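PDB 4A0S: octenoyl-coa reductase/carboxylase from Streptomyces sp., which catalyses the NADPH-dependent reductive carboxylation of 2-octenoyl-CoA, supplying an unusual extender unit for cinnabaramide polyketide biosynthesis. Local coordinates for residues I238-N243 with G378-A383; R262-D267 with L436-G441; A386-A391 with G407-L412. All coordinates share one frame; numbering follows the deposited sequence.

In the fold
Contacts 1 and 2 lie side by side, centres about 10 Å apart, with that of contact 3 about 20 and 17 Å away, respectively. Along the chain the segments of contacts 1 and 2 alternate, and contact 3 falls between the halves of contact 2. Contacts 1 and 2 fasten helices 232-243 and 255-263 of the Rossmann domain to loops after helices 365-376 and 433-436. Contact 3 pairs strands 384-389 and 408-412 in the sheet of the other domain. A383 meets K408, the first residue of strand 408-412, and L439 packs on G407 just before it; contacts 1 and 2 thus probably join the nucleotide-binding domain to the strand pair of contact 3, whose G407 touches NADP.

Contact 1: I238-N243 with G378-A383; sequences IQFVKN and GAVVPA
The carboxamide of Q239 meets the backbone of V381 with both of its polar atoms. Its NE2 donates to V381 O at 2.7 Å, almost straight (171°) and in the plane of the amide, while OE1 accepts from V381 N at 2.8 Å, with the donor tilted somewhat from the carbonyl plane. A primary amide carries a donor and an acceptor side by side and can therefore pair with N and O of one residue, and glutamine has the length to get there. The chain, extended beyond CG (chi2 -167°), carries the amide from the helix to the V381 backbone, with the side chain of V381 lying across it and CG2 of V381 3.3 Å from OE1 of Q239. NE2 also bonds to S235 O one turn earlier; with the two V381 bonds, this leaves the amide little freedom to turn.

The F240 ring is met at a slant by V380, whose CG2 lies 3.7 Å from CE1; Y207 stacks edge-to-face with the same ring. The other branch of V380, CG1, packs against the Q239 amide, so the forked side chain serves both neighbours. The third flat group, the amide of N243, receives the methyl of A379, whose CB is 3.6 Å from OD1. A water donates to both N243 OD1 (2.8 Å) and A379 O, and ND2 bonds to Q220 of the second subunit.

Helix 232-243 begins at the NADP-binding residues G232 and L233; it is the first helix of a Rossmann fold, here held to the loop that leads from helix 365-376 out of the nucleotide-binding domain.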
ATOM      1  N   ILE A 238      -7.839  -3.122 -21.856  1.00 17.32           N
ATOM      2  CA  ILE A 238      -8.190  -1.857 -22.513  1.00 17.60           C
ATOM      3  C   ILE A 238      -9.355  -1.166 -21.814  1.00 17.53           C
ATOM      4  O   ILE A 238      -9.327   0.038 -21.575  1.00 17.65           O
ATOM      5  CB  ILE A 238      -8.551  -2.075 -24.004  1.00 17.90           C
ATOM      6  CG1 ILE A 238      -7.287  -2.344 -24.805  1.00 18.10           C
ATOM      7  CG2 ILE A 238      -9.333  -0.867 -24.562  1.00 18.19           C
ATOM      8  CD1 ILE A 238      -7.546  -3.083 -26.110  1.00 18.34           C
ATOM      9  N   GLN A 239     -10.378  -1.939 -21.487  1.00 17.36           N
ATOM     10  CA  GLN A 239     -11.577  -1.370 -20.909  1.00 17.35           C
ATOM     11  C   GLN A 239     -11.349  -0.877 -19.497  1.00 17.15           C
ATOM     12  O   GLN A 239     -11.830   0.197 -19.131  1.00 17.27           O
ATOM     13  CB  GLN A 239     -12.686  -2.386 -20.940  1.00 17.26           C
ATOM     14  CG  GLN A 239     -13.088  -2.740 -22.343  1.00 17.52           C
ATOM     15  CD  GLN A 239     -14.366  -3.487 -22.321  1.00 17.50           C
ATOM     16  OE1 GLN A 239     -15.406  -2.927 -21.981  1.00 17.59           O
ATOM     17  NE2 GLN A 239     -14.295  -4.776 -22.588  1.00 17.41           N
ATOM     18  N   PHE A 240     -10.611  -1.647 -18.712  1.00 16.89           N
ATOM     19  CA  PHE A 240     -10.285  -1.219 -17.362  1.00 16.73           C
ATOM     20  C   PHE A 240      -9.409   0.031 -17.393  1.00 16.91           C
ATOM     21  O   PHE A 240      -9.599   0.934 -16.582  1.00 16.93           O
ATOM     22  CB  PHE A 240      -9.594  -2.321 -16.592  1.00 16.47           C
ATOM     23  CG  PHE A 240     -10.473  -3.488 -16.329  1.00 16.31           C
ATOM     24  CD1 PHE A 240     -11.779  -3.306 -15.877  1.00 16.30           C
ATOM     25  CD2 PHE A 240     -10.012  -4.774 -16.547  1.00 16.20           C
ATOM     26  CE1 PHE A 240     -12.612  -4.415 -15.639  1.00 16.18           C
ATOM     27  CE2 PHE A 240     -10.835  -5.867 -16.317  1.00 16.07           C
ATOM     28  CZ  PHE A 240     -12.125  -5.683 -15.852  1.00 16.06           C
ATOM     29  N   VAL A 241      -8.481   0.087 -18.338  1.00 17.07           N
ATOM     30  CA  VAL A 241      -7.617   1.256 -18.455  1.00 17.28           C
ATOM     31  C   VAL A 241      -8.480   2.470 -18.791  1.00 17.53           C
ATOM     32  O   VAL A 241      -8.467   3.498 -18.093  1.00 17.78           O
ATOM     33  CB  VAL A 241      -6.501   1.041 -19.478  1.00 17.45           C
ATOM     34  CG1 VAL A 241      -5.691   2.342 -19.651  1.00 17.73           C
ATOM     35  CG2 VAL A 241      -5.576  -0.096 -19.013  1.00 17.25           C
ATOM     36  N   LYS A 242      -9.285   2.329 -19.826  1.00 17.71           N
ATOM     37  CA  LYS A 242     -10.129   3.426 -20.264  1.00 18.15           C
ATOM     38  C   LYS A 242     -11.092   3.807 -19.156  1.00 17.90           C
ATOM     39  O   LYS A 242     -11.162   4.967 -18.775  1.00 18.07           O
ATOM     40  CB  LYS A 242     -10.883   3.038 -21.519  1.00 18.23           C
ATOM     41  CG  LYS A 242      -9.996   3.031 -22.756  1.00 20.34           C
ATOM     42  CD  LYS A 242     -10.790   2.687 -24.009  1.00 21.70           C
ATOM     43  CE  LYS A 242     -11.862   3.761 -24.283  1.00 25.84           C
ATOM     44  NZ  LYS A 242     -11.264   5.121 -24.591  1.00 25.62           N
ATOM     45  N   ASN A 243     -11.800   2.815 -18.615  1.00 17.64           N
ATOM     46  CA  ASN A 243     -12.787   3.084 -17.582  1.00 17.59           C
ATOM     47  C   ASN A 243     -12.164   3.707 -16.347  1.00 17.50           C
ATOM     48  O   ASN A 243     -12.823   4.472 -15.632  1.00 17.61           O
ATOM     49  CB  ASN A 243     -13.576   1.835 -17.204  1.00 17.35           C
ATOM     50  CG  ASN A 243     -14.770   2.150 -16.314  1.00 17.39           C
ATOM     51  OD1 ASN A 243     -15.661   2.916 -16.698  1.00 17.69           O
ATOM     52  ND2 ASN A 243     -14.800   1.553 -15.123  1.00 17.13           N
ATOM     53  N   GLY A 378     -22.299  -1.810 -16.885  1.00 17.92           N
ATOM     54  CA  GLY A 378     -22.066  -1.591 -18.308  1.00 18.23           C
ATOM     55  C   GLY A 378     -20.824  -0.744 -18.534  1.00 18.61           C
ATOM     56  O   GLY A 378     -20.497  -0.404 -19.671  1.00 18.68           O
ATOM     57  N   ALA A 379     -20.112  -0.420 -17.442  1.00 17.85           N
ATOM     58  CA  ALA A 379     -18.859   0.297 -17.557  1.00 18.06           C
ATOM     59  C   ALA A 379     -17.885  -0.492 -18.414  1.00 17.64           C
ATOM     60  O   ALA A 379     -17.114   0.073 -19.180  1.00 18.15           O
ATOM     61  CB  ALA A 379     -18.263   0.538 -16.193  1.00 17.85           C
ATOM     62  N   VAL A 380     -17.936  -1.807 -18.260  1.00 17.34           N
ATOM     63  CA  VAL A 380     -17.084  -2.720 -18.985  1.00 17.24           C
ATOM     64  C   VAL A 380     -18.033  -3.704 -19.676  1.00 17.33           C
ATOM     65  O   VAL A 380     -19.105  -4.040 -19.141  1.00 17.35           O
ATOM     66  CB  VAL A 380     -16.098  -3.411 -18.018  1.00 16.94           C
ATOM     67  CG1 VAL A 380     -15.367  -4.554 -18.682  1.00 16.87           C
ATOM     68  CG2 VAL A 380     -15.084  -2.380 -17.478  1.00 16.89           C
ATOM     69  N   VAL A 381     -17.653  -4.124 -20.876  1.00 17.43           N
ATOM     70  CA  VAL A 381     -18.536  -4.920 -21.717  1.00 17.58           C
ATOM     71  C   VAL A 381     -17.801  -6.175 -22.150  1.00 17.47           C
ATOM     72  O   VAL A 381     -16.561  -6.191 -22.161  1.00 17.35           O
ATOM     73  CB  VAL A 381     -19.030  -4.134 -22.946  1.00 17.92           C
ATOM     74  CG1 VAL A 381     -19.799  -2.863 -22.513  1.00 18.09           C
ATOM     75  CG2 VAL A 381     -17.861  -3.820 -23.915  1.00 18.00           C
ATOM     76  N   PRO A 382     -18.565  -7.237 -22.483  1.00 17.53           N
ATOM     77  CA  PRO A 382     -17.970  -8.512 -22.865  1.00 17.56           C
ATOM     78  C   PRO A 382     -17.228  -8.321 -24.168  1.00 17.76           C
ATOM     79  O   PRO A 382     -17.657  -7.541 -25.010  1.00 18.20           O
ATOM     80  CB  PRO A 382     -19.183  -9.420 -23.069  1.00 17.78           C
ATOM     81  CG  PRO A 382     -20.237  -8.820 -22.238  1.00 17.71           C
ATOM     82  CD  PRO A 382     -20.026  -7.344 -22.366  1.00 17.68           C
ATOM     83  N   ALA A 383     -16.115  -9.035 -24.289  1.00 17.52           N
ATOM     84  CA  ALA A 383     -15.220  -8.965 -25.420  1.00 17.70           C
ATOM     85  C   ALA A 383     -15.519 -10.124 -26.369  1.00 17.86           C
ATOM     86  O   ALA A 383     -14.648 -10.560 -27.101  1.00 17.95           O
ATOM     87  CB  ALA A 383     -13.791  -9.041 -24.937  1.00 17.51           C
TER
HETATM   88  O   HOH W   1     -15.733  -0.535 -21.835  1.00  4.46           O
HETATM   89  O   HOH W   2     -16.776   2.656 -19.271  1.00  2.00           O

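Contact 2: R262-D267 with L436-G441; sequences RALGCD and LNPLRG
P438 rests its ring on L264, CG lying 3.6 Å from CD2 of the leucine as the two side chains cross obliquely. L439 comes at the same leucine from another direction, about at a right angle, with its CD2 4.0 Å from L264 CG. One leucine thus packs against two consecutive residues of the loop: its CD2 lies against both, while CG also meets L439. L264 CG stands beside its own backbone N (chi1 -60°), which swings the branch toward the loop although the CB bond does not point straight at it. At the more exposed margin A263 brings only small groups: its CB is 3.7 Å from P438 O, and its O is 3.5 Å from P438 CB. A residue as small as alanine lets the backbones come close here.

The segment 262-267 closes helix 255-263 of the Rossmann domain with a Schellman motif. G265 N returns to R262 O at 2.7 Å, and a side chain at the positive phi of G265 (84°) would collide with the carbonyl O of L264, which explains the glycine. On the other segment, N437 to R440 form a type I beta turn, closed by R440 N to N437 O at 3.1 Å; P438, with phi -58°, fits its second position naturally.

Farther out, polar groups probably steady these turns. N437 ND2 bonds to E433 O and to E195, and its CB lies over one face of the R440 guanidinium, displaced toward the rim, while R440 NH2 pairs with D434. On helix 255-263 itself, R262 makes a salt bridge with E258 through NE. Helix 232-243 backs the leucines: S235 touches both L264 and L439, I238 touches L264, and K242 NZ bonds to G265 O.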
ATOM      1  N   ARG A 262      -9.326  -0.827 -31.524  1.00 22.13           N
ATOM      2  CA  ARG A 262      -9.942   0.476 -31.752  0.70 22.30           C
ATOM      3  C   ARG A 262     -11.423   0.391 -31.459  1.00 22.50           C
ATOM      4  O   ARG A 262     -12.000   1.317 -30.910  1.00 22.41           O
ATOM      5  CB  ARG A 262      -9.693   0.962 -33.172  0.70 22.82           C
ATOM      6  CG  ARG A 262      -8.269   1.291 -33.397  0.70 22.11           C
ATOM      7  CD  ARG A 262      -8.053   1.959 -34.724  0.70 21.82           C
ATOM      8  NE  ARG A 262      -6.686   2.434 -34.760  0.70 21.96           N
ATOM      9  CZ  ARG A 262      -6.279   3.570 -34.206  0.70 22.53           C
ATOM     10  NH1 ARG A 262      -7.146   4.363 -33.592  0.70 21.98           N
ATOM     11  NH2 ARG A 262      -4.997   3.911 -34.264  0.70 23.17           N
ATOM     12  N   ALA A 263     -12.030  -0.752 -31.793  1.00 22.68           N
ATOM     13  CA  ALA A 263     -13.452  -0.978 -31.532  1.00 23.10           C
ATOM     14  C   ALA A 263     -13.758  -0.984 -30.038  1.00 22.96           C
ATOM     15  O   ALA A 263     -14.893  -0.723 -29.624  1.00 23.10           O
ATOM     16  CB  ALA A 263     -13.911  -2.284 -32.185  1.00 23.08           C
ATOM     17  N   LEU A 264     -12.739  -1.292 -29.234  1.00 22.88           N
ATOM     18  CA  LEU A 264     -12.819  -1.175 -27.783  1.00 22.64           C
ATOM     19  C   LEU A 264     -12.457   0.233 -27.300  1.00 23.05           C
ATOM     20  O   LEU A 264     -12.404   0.496 -26.095  1.00 23.49           O
ATOM     21  CB  LEU A 264     -11.889  -2.196 -27.132  1.00 21.97           C
ATOM     22  CG  LEU A 264     -12.170  -3.664 -27.459  1.00 21.97           C
ATOM     23  CD1 LEU A 264     -10.983  -4.505 -27.023  1.00 21.42           C
ATOM     24  CD2 LEU A 264     -13.417  -4.152 -26.786  1.00 20.18           C
ATOM     25  N   GLY A 265     -12.197   1.141 -28.228  1.00 23.59           N
ATOM     26  CA  GLY A 265     -11.914   2.516 -27.850  1.00 24.00           C
ATOM     27  C   GLY A 265     -10.475   2.764 -27.455  1.00 24.05           C
ATOM     28  O   GLY A 265     -10.148   3.819 -26.881  1.00 24.29           O
ATOM     29  N   CYS A 266      -9.603   1.802 -27.755  1.00 23.74           N
ATOM     30  CA  CYS A 266      -8.177   2.057 -27.661  1.00 23.40           C
ATOM     31  C   CYS A 266      -7.710   2.693 -28.955  1.00 24.43           C
ATOM     32  O   CYS A 266      -7.516   1.989 -29.958  1.00 24.48           O
ATOM     33  CB  CYS A 266      -7.418   0.761 -27.457  1.00 23.12           C
ATOM     34  SG  CYS A 266      -5.718   1.089 -27.047  1.00 22.48           S
ATOM     35  N   ASP A 267      -7.540   4.014 -28.957  1.00 24.66           N
ATOM     36  CA  ASP A 267      -7.167   4.688 -30.192  1.00 25.24           C
ATOM     37  C   ASP A 267      -5.672   4.915 -30.323  1.00 24.88           C
ATOM     38  O   ASP A 267      -5.204   5.365 -31.377  1.00 25.71           O
ATOM     39  CB  ASP A 267      -7.927   6.002 -30.371  1.00 26.37           C
ATOM     40  CG  ASP A 267      -7.394   7.093 -29.504  1.00 28.76           C
ATOM     41  OD1 ASP A 267      -7.402   6.914 -28.271  1.00 30.44           O
ATOM     42  OD2 ASP A 267      -6.965   8.135 -30.064  1.00 34.91           O
ATOM     43  N   LEU A 436     -22.492  -3.494 -26.074  1.00 22.05           N
ATOM     44  CA  LEU A 436     -22.170  -4.719 -25.368  1.00 21.45           C
ATOM     45  C   LEU A 436     -21.347  -5.683 -26.203  1.00 20.87           C
ATOM     46  O   LEU A 436     -20.740  -6.592 -25.664  1.00 21.28           O
ATOM     47  CB  LEU A 436     -23.438  -5.413 -24.881  1.00 21.91           C
ATOM     48  CG  LEU A 436     -24.198  -4.646 -23.807  1.00 22.23           C
ATOM     49  CD1 LEU A 436     -25.521  -5.306 -23.557  1.00 22.88           C
ATOM     50  CD2 LEU A 436     -23.367  -4.551 -22.512  1.00 22.91           C
ATOM     51  N   ASN A 437     -21.313  -5.490 -27.514  1.00 20.55           N
ATOM     52  CA  ASN A 437     -20.557  -6.398 -28.370  1.00 20.32           C
ATOM     53  C   ASN A 437     -19.690  -5.647 -29.339  1.00 20.47           C
ATOM     54  O   ASN A 437     -19.894  -5.772 -30.545  1.00 21.15           O
ATOM     55  CB  ASN A 437     -21.500  -7.311 -29.150  1.00 21.15           C
ATOM     56  CG  ASN A 437     -22.204  -8.297 -28.263  1.00 21.36           C
ATOM     57  OD1 ASN A 437     -21.685  -9.377 -27.994  1.00 22.19           O
ATOM     58  ND2 ASN A 437     -23.393  -7.939 -27.812  1.00 20.14           N
ATOM     59  N   PRO A 438     -18.705  -4.877 -28.821  1.00 20.64           N
ATOM     60  CA  PRO A 438     -17.821  -4.097 -29.672  1.00 21.28           C
ATOM     61  C   PRO A 438     -17.082  -4.974 -30.669  1.00 21.18           C
ATOM     62  O   PRO A 438     -16.776  -4.538 -31.780  1.00 21.72           O
ATOM     63  CB  PRO A 438     -16.833  -3.483 -28.681  1.00 22.17           C
ATOM     64  CG  PRO A 438     -16.924  -4.334 -27.458  1.00 21.71           C
ATOM     65  CD  PRO A 438     -18.353  -4.729 -27.398  1.00 20.75           C
ATOM     66  N   LEU A 439     -16.819  -6.216 -30.274  1.00 20.48           N
ATOM     67  CA  LEU A 439     -16.035  -7.120 -31.105  1.00 20.87           C
ATOM     68  C   LEU A 439     -16.859  -8.056 -31.976  1.00 21.27           C
ATOM     69  O   LEU A 439     -16.298  -8.950 -32.607  1.00 21.87           O
ATOM     70  CB  LEU A 439     -15.064  -7.922 -30.240  1.00 20.70           C
ATOM     71  CG  LEU A 439     -14.040  -7.092 -29.458  1.00 22.15           C
ATOM     72  CD1 LEU A 439     -13.121  -8.018 -28.702  1.00 23.77           C
ATOM     73  CD2 LEU A 439     -13.229  -6.136 -30.368  1.00 23.18           C
ATOM     74  N   ARG A 440     -18.167  -7.835 -32.052  1.00 21.86           N
ATOM     75  CA  ARG A 440     -19.025  -8.743 -32.801  1.00 23.74           C
ATOM     76  C   ARG A 440     -18.492  -8.895 -34.227  1.00 24.48           C
ATOM     77  O   ARG A 440     -18.203  -7.900 -34.898  1.00 24.52           O
ATOM     78  CB  ARG A 440     -20.461  -8.229 -32.855  1.00 25.06           C
ATOM     79  CG  ARG A 440     -21.417  -9.226 -33.465  1.00 29.91           C
ATOM     80  CD  ARG A 440     -22.633  -8.556 -34.102  1.00 36.75           C
ATOM     81  NE  ARG A 440     -23.261  -7.545 -33.242  1.00 40.04           N
ATOM     82  CZ  ARG A 440     -23.817  -7.777 -32.052  1.00 40.11           C
ATOM     83  NH1 ARG A 440     -23.816  -8.995 -31.523  1.00 41.37           N
ATOM     84  NH2 ARG A 440     -24.367  -6.774 -31.379  1.00 40.56           N
ATOM     85  N   GLY A 441     -18.328 -10.140 -34.657  1.00 25.28           N
ATOM     86  CA  GLY A 441     -17.972 -10.419 -36.056  1.00 26.66           C
ATOM     87  C   GLY A 441     -16.521 -10.169 -36.445  1.00 25.74           C
ATOM     88  O   GLY A 441     -16.121 -10.490 -37.566  1.00 27.11           O
TER

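Contact 3: A386-A391 with G407-L412; sequences AVYPLA and GKVAVL
A386, V387 and Y388 run parallel to V409, A410 and V411, the two short strands twisted by 29° against each other and joined by bonds that alternate along them. A410 N donates to A386 O at 2.8 Å, A410 O accepts from Y388 N at 2.9 Å, and L412 N donates to Y388 O at 2.8 Å, so A410 and Y388 each use both backbone polar atoms in the pairing.

On the side of the sheet that holds V387, A410 and L412, the valine and leucine press together: V387 CG1, anti to its backbone N (chi1 -173°), reaches to 3.5 Å from L412 CG, tighter than ordinary carbon contact. An alanine in place of L412 is likely to leave V387 CG1 without the leucine branch it packs on and to open a gap on this side of the sheet. The methyl of A410, two residues before L412 on the same side and paired with V387, touches V387 CG2 more loosely. On the reverse side the Y388 ring offers its edge, CD1 being 3.3 Å from V409 CG1. Beyond the strand, L390 lays CD1 against V411 CG1 at 3.9 Å; beta-branched valines suit these extended positions.

The pair forms the two strands of a beta-alpha-beta unit. The connecting helix 393-401 packs A396 against both Y388 and V409, while E194 of helix 193-197 touches V387, A410 and L412. Strand 64-73 lies antiparallel on the far side of strand 408-412, V411 bonding to S72; K408 NZ reaches S73 OG and I74 O, and G407, just before the strand, touches NADP.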
ATOM      1  N   ALA A 386     -17.009 -14.123 -31.146  1.00 19.49           N
ATOM      2  CA  ALA A 386     -17.447 -15.310 -31.855  1.00 19.61           C
ATOM      3  C   ALA A 386     -18.078 -16.258 -30.869  1.00 19.37           C
ATOM      4  O   ALA A 386     -17.757 -16.243 -29.683  1.00 18.75           O
ATOM      5  CB  ALA A 386     -16.268 -15.979 -32.574  1.00 19.72           C
ATOM      6  N   VAL A 387     -19.012 -17.062 -31.358  1.00 19.68           N
ATOM      7  CA  VAL A 387     -19.673 -18.033 -30.518  1.00 19.72           C
ATOM      8  C   VAL A 387     -19.652 -19.342 -31.280  1.00 20.05           C
ATOM      9  O   VAL A 387     -19.917 -19.368 -32.473  1.00 20.24           O
ATOM     10  CB  VAL A 387     -21.137 -17.620 -30.221  1.00 20.23           C
ATOM     11  CG1 VAL A 387     -21.758 -18.567 -29.212  1.00 20.01           C
ATOM     12  CG2 VAL A 387     -21.212 -16.176 -29.741  1.00 20.12           C
ATOM     13  N   TYR A 388     -19.289 -20.422 -30.602  1.00 19.88           N
ATOM     14  CA  TYR A 388     -19.336 -21.746 -31.184  1.00 20.37           C
ATOM     15  C   TYR A 388     -20.204 -22.591 -30.294  1.00 20.60           C
ATOM     16  O   TYR A 388     -20.193 -22.398 -29.073  1.00 20.39           O
ATOM     17  CB  TYR A 388     -17.940 -22.362 -31.214  1.00 20.14           C
ATOM     18  CG  TYR A 388     -17.051 -21.764 -32.242  1.00 21.08           C
ATOM     19  CD1 TYR A 388     -16.413 -20.544 -32.017  1.00 20.46           C
ATOM     20  CD2 TYR A 388     -16.847 -22.407 -33.463  1.00 22.44           C
ATOM     21  CE1 TYR A 388     -15.603 -19.979 -32.979  1.00 21.30           C
ATOM     22  CE2 TYR A 388     -16.034 -21.858 -34.430  1.00 22.72           C
ATOM     23  CZ  TYR A 388     -15.416 -20.646 -34.185  1.00 22.77           C
ATOM     24  OH  TYR A 388     -14.604 -20.105 -35.145  1.00 22.50           O
ATOM     25  N   PRO A 389     -20.949 -23.535 -30.883  1.00 21.19           N
ATOM     26  CA  PRO A 389     -21.596 -24.512 -30.037  1.00 21.34           C
ATOM     27  C   PRO A 389     -20.546 -25.404 -29.401  1.00 21.26           C
ATOM     28  O   PRO A 389     -19.410 -25.525 -29.913  1.00 20.95           O
ATOM     29  CB  PRO A 389     -22.414 -25.334 -31.025  1.00 22.03           C
ATOM     30  CG  PRO A 389     -21.658 -25.238 -32.300  1.00 21.94           C
ATOM     31  CD  PRO A 389     -21.151 -23.832 -32.321  1.00 21.77           C
ATOM     32  N   LEU A 390     -20.924 -26.023 -28.289  1.00 21.56           N
ATOM     33  CA  LEU A 390     -20.056 -27.001 -27.657  1.00 21.65           C
ATOM     34  C   LEU A 390     -19.572 -28.041 -28.677  1.00 22.21           C
ATOM     35  O   LEU A 390     -18.405 -28.436 -28.645  1.00 22.07           O
ATOM     36  CB  LEU A 390     -20.753 -27.664 -26.461  1.00 21.77           C
ATOM     37  CG  LEU A 390     -19.802 -28.501 -25.593  1.00 21.97           C
ATOM     38  CD1 LEU A 390     -18.562 -27.710 -25.123  1.00 22.57           C
ATOM     39  CD2 LEU A 390     -20.549 -29.093 -24.435  1.00 22.62           C
ATOM     40  N   ALA A 391     -20.469 -28.462 -29.570  1.00 22.83           N
ATOM     41  CA  ALA A 391     -20.144 -29.398 -30.661  1.00 23.53           C
ATOM     42  C   ALA A 391     -18.857 -29.000 -31.377  1.00 23.76           C
ATOM     43  O   ALA A 391     -18.079 -29.857 -31.810  1.00 23.69           O
ATOM     44  CB  ALA A 391     -21.285 -29.444 -31.663  1.00 24.11           C
ATOM     45  N   GLY A 407     -10.512 -10.685 -28.950  1.00 18.44           N
ATOM     46  CA  GLY A 407     -11.391 -10.774 -27.819  1.00 18.02           C
ATOM     47  C   GLY A 407     -11.576 -12.209 -27.400  1.00 17.91           C
ATOM     48  O   GLY A 407     -10.613 -12.968 -27.288  1.00 17.88           O
ATOM     49  N   LYS A 408     -12.831 -12.576 -27.192  1.00 17.88           N
ATOM     50  CA  LYS A 408     -13.165 -13.830 -26.575  1.00 17.76           C
ATOM     51  C   LYS A 408     -14.062 -14.643 -27.472  1.00 17.99           C
ATOM     52  O   LYS A 408     -15.027 -14.139 -28.046  1.00 18.15           O
ATOM     53  CB  LYS A 408     -13.896 -13.594 -25.255  1.00 17.51           C
ATOM     54  CG  LYS A 408     -13.042 -13.087 -24.097  1.00 17.25           C
ATOM     55  CD  LYS A 408     -12.020 -14.095 -23.593  1.00 17.15           C
ATOM     56  CE  LYS A 408     -12.668 -15.416 -23.235  1.00 17.13           C
ATOM     57  NZ  LYS A 408     -11.712 -16.342 -22.595  1.00 17.04           N
ATOM     58  N   VAL A 409     -13.737 -15.915 -27.555  1.00 18.04           N
ATOM     59  CA  VAL A 409     -14.566 -16.861 -28.257  1.00 18.26           C
ATOM     60  C   VAL A 409     -15.422 -17.571 -27.238  1.00 18.11           C
ATOM     61  O   VAL A 409     -14.918 -18.280 -26.382  1.00 17.95           O
ATOM     62  CB  VAL A 409     -13.746 -17.889 -29.030  1.00 18.46           C
ATOM     63  CG1 VAL A 409     -14.704 -18.831 -29.776  1.00 18.73           C
ATOM     64  CG2 VAL A 409     -12.856 -17.190 -30.023  1.00 18.65           C
ATOM     65  N   ALA A 410     -16.721 -17.352 -27.331  1.00 18.19           N
ATOM     66  CA  ALA A 410     -17.649 -17.983 -26.440  1.00 18.11           C
ATOM     67  C   ALA A 410     -17.947 -19.363 -26.967  1.00 18.33           C
ATOM     68  O   ALA A 410     -17.846 -19.623 -28.174  1.00 18.59           O
ATOM     69  CB  ALA A 410     -18.920 -17.167 -26.361  1.00 18.17           C
ATOM     70  N   VAL A 411     -18.331 -20.240 -26.056  1.00 18.24           N
ATOM     71  CA  VAL A 411     -18.830 -21.544 -26.432  1.00 18.48           C
ATOM     72  C   VAL A 411     -20.167 -21.708 -25.743  1.00 18.84           C
ATOM     73  O   VAL A 411     -20.260 -21.625 -24.515  1.00 18.27           O
ATOM     74  CB  VAL A 411     -17.840 -22.686 -26.037  1.00 18.63           C
ATOM     75  CG1 VAL A 411     -18.419 -24.054 -26.333  1.00 18.89           C
ATOM     76  CG2 VAL A 411     -16.503 -22.531 -26.764  1.00 18.47           C
ATOM     77  N   LEU A 412     -21.210 -21.913 -26.535  1.00 19.32           N
ATOM     78  CA  LEU A 412     -22.485 -22.297 -25.976  1.00 19.59           C
ATOM     79  C   LEU A 412     -22.307 -23.718 -25.491  1.00 19.85           C
ATOM     80  O   LEU A 412     -21.645 -24.529 -26.139  1.00 20.17           O
ATOM     81  CB  LEU A 412     -23.601 -22.239 -27.022  1.00 20.16           C
ATOM     82  CG  LEU A 412     -23.844 -20.887 -27.679  1.00 20.15           C
ATOM     83  CD1 LEU A 412     -24.804 -21.025 -28.885  1.00 21.82           C
ATOM     84  CD2 LEU A 412     -24.314 -19.840 -26.662  1.00 20.10           C
TER